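Local coordinates for protein probable glutaredoxin ssr2061 (Synechocystis sp., PDB 4MJE) that probably works as a glutathione-disulfide oxidoreductase, reducing low-molecular-weight disulfides and proteins with electrons supplied by NADPH through glutathione reductase and glutathione, at residues A[71-75]-A[76-80]. The protein carries 1 engineered substitution. Residues are numbered along the deposited sequence; the frame is centred on the assembly and turned at random.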
loop_
_atom_site.group_PDB
_atom_site.type_symbol
_atom_site.label_atom_id
_atom_site.label_comp_id
_atom_site.label_asym_id
_atom_site.label_seq_id
_atom_site.Cartn_x
_atom_site.Cartn_y
_atom_site.Cartn_z
ATOM N N ILE A 71 0.694 5.434 2.153
ATOM C CA ILE A 71 0.250 4.073 1.929
ATOM C C ILE A 71 -1.170 3.893 2.417
ATOM O O ILE A 71 -1.518 4.360 3.481
ATOM C CB ILE A 71 1.183 3.092 2.678
ATOM C CG1 ILE A 71 2.605 3.207 2.123
ATOM C CG2 ILE A 71 0.692 1.654 2.578
ATOM C CD1 ILE A 71 3.671 2.888 3.128
ATOM N N PHE A 72 -1.963 3.201 1.591
ATOM C CA PHE A 72 -3.352 2.840 1.881
ATOM C C PHE A 72 -3.525 1.336 1.700
ATOM O O PHE A 72 -3.026 0.767 0.742
ATOM C CB PHE A 72 -4.328 3.599 0.953
ATOM C CG PHE A 72 -4.333 5.093 1.178
ATOM C CD1 PHE A 72 -3.289 5.874 0.704
ATOM C CD2 PHE A 72 -5.357 5.713 1.885
ATOM C CE1 PHE A 72 -3.277 7.252 0.926
ATOM C CE2 PHE A 72 -5.333 7.096 2.080
ATOM C CZ PHE A 72 -4.284 7.836 1.616
ATOM N N ILE A 73 -4.276 0.728 2.602
ATOM C CA ILE A 73 -4.647 -0.679 2.486
ATOM C C ILE A 73 -6.147 -0.776 2.703
ATOM O O ILE A 73 -6.650 -0.319 3.727
ATOM C CB ILE A 73 -3.904 -1.562 3.514
ATOM C CG1 ILE A 73 -2.394 -1.511 3.283
ATOM C CG2 ILE A 73 -4.378 -3.023 3.427
ATOM C CD1 ILE A 73 -1.604 -2.183 4.385
ATOM N N ASP A 74 -6.850 -1.365 1.742
ATOM C CA ASP A 74 -8.310 -1.436 1.740
ATOM C C ASP A 74 -8.948 -0.106 2.085
ATOM O O ASP A 74 -9.882 -0.007 2.868
ATOM C CB ASP A 74 -8.794 -2.546 2.658
ATOM C CG ASP A 74 -8.552 -3.908 2.064
ATOM O OD1 ASP A 74 -8.377 -3.977 0.817
ATOM O OD2 ASP A 74 -8.524 -4.895 2.830
ATOM N N ASP A 75 -8.379 0.919 1.467
ATOM C CA ASP A 75 -8.876 2.287 1.499
ATOM C C ASP A 75 -8.587 3.013 2.799
ATOM O O ASP A 75 -8.911 4.187 2.921
ATOM C CB ASP A 75 -10.373 2.366 1.128
ATOM C CG ASP A 75 -10.619 2.078 -0.332
ATOM O OD1 ASP A 75 -9.772 2.441 -1.167
ATOM O OD2 ASP A 75 -11.662 1.488 -0.646
ATOM N N GLN A 76 -7.946 2.340 3.749
ATOM C CA GLN A 76 -7.540 2.996 4.987
ATOM C C GLN A 76 -6.138 3.577 4.867
ATOM O O GLN A 76 -5.214 2.908 4.413
ATOM C CB GLN A 76 -7.561 2.001 6.139
ATOM C CG GLN A 76 -7.194 2.648 7.453
ATOM C CD GLN A 76 -7.159 1.668 8.601
ATOM O OE1 GLN A 76 -6.811 0.495 8.431
ATOM N NE2 GLN A 76 -7.527 2.142 9.785
ATOM N N HIS A 77 -5.972 4.822 5.291
ATOM C CA HIS A 77 -4.670 5.459 5.327
ATOM C C HIS A 77 -3.820 4.847 6.432
ATOM O O HIS A 77 -4.144 4.939 7.606
ATOM C CB HIS A 77 -4.857 6.947 5.586
ATOM C CG HIS A 77 -3.597 7.740 5.470
ATOM N ND1 HIS A 77 -3.347 8.863 6.225
ATOM C CD2 HIS A 77 -2.519 7.568 4.680
ATOM C CE1 HIS A 77 -2.163 9.346 5.900
ATOM N NE2 HIS A 77 -1.641 8.581 4.964
ATOM N N ILE A 78 -2.729 4.211 6.045
ATOM C CA ILE A 78 -1.791 3.590 6.986
ATOM C C ILE A 78 -0.707 4.570 7.425
ATOM O O ILE A 78 -0.269 4.555 8.576
ATOM C CB ILE A 78 -1.143 2.342 6.342
ATOM C CG1 ILE A 78 -2.222 1.383 5.835
ATOM C CG2 ILE A 78 -0.194 1.650 7.317
ATOM C CD1 ILE A 78 -3.196 0.925 6.908
ATOM N N GLY A 79 -0.297 5.449 6.519
ATOM C CA GLY A 79 0.735 6.413 6.831
ATOM C C GLY A 79 1.895 6.298 5.886
ATOM O O GLY A 79 1.734 5.987 4.703
ATOM N N GLY A 80 3.081 6.536 6.418
ATOM C CA GLY A 80 4.299 6.602 5.636
ATOM C C GLY A 80 5.208 5.418 5.823
ATOM O O GLY A 80 4.788 4.354 6.259
HETATM O O HOH W 1 -6.804 -1.527 6.141
#
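Residues 71-80 form the beta hairpin of the glutaredoxin, thioredoxin-type fold, in which strand 70-73 pairs antiparallel with strand 76-79. A type I' turn from Ile-73 to Gln-76 closes it, with both Asp-74 and Asp-75 at positive phi. Two backbone bonds clamp the turn, Ile-73 N to Gln-76 O and Gln-76 N to Ile-73 O, each 3.0 Å. Ile-73 O also accepts from a water (2.7 Å) that donates a second bond to Gln-76 OE1, tying the amide of this extended side chain back to the turn. Further along, a classic bulge sets Ile-78 and Gly-79 against Ile-71: Ile-71 O takes a 2.8 Å bond from Ile-78 N and a weak one from Gly-79 N, while Ile-71 N donates to Gly-79 O (2.8 Å). On one face of the hairpin the rings of Phe-72 and His-77 form an offset stack, planes at 26° and centroids 4.8 Å apart. His-77 CD2 lies over the rim of the phenyl face, 3.5 Å from Phe-72 CZ. The imidazole arrives there with CG anti to the backbone N (chi1 -173°), and hydrogen bonds to Gln-70 at NE2 and Asn-63 at ND1 fix its rotation. On the other face Ile-73 CG1 and CD1 meet Ile-78 CG1, both at 3.9 Å. Strand 76-79 is the sheet's outermost on this side; strand 70-73 is flanked on its other edge by strand 18-22. Lys-17, just before that strand, pairs with the Asp-75 carboxylate, and Arg-61 makes a cation-pi contact with Phe-72. Helix 81-89, which follows Gly-80 at its N-cap, packs Ile-84 against Ile-71 and Leu-87 against Ile-78.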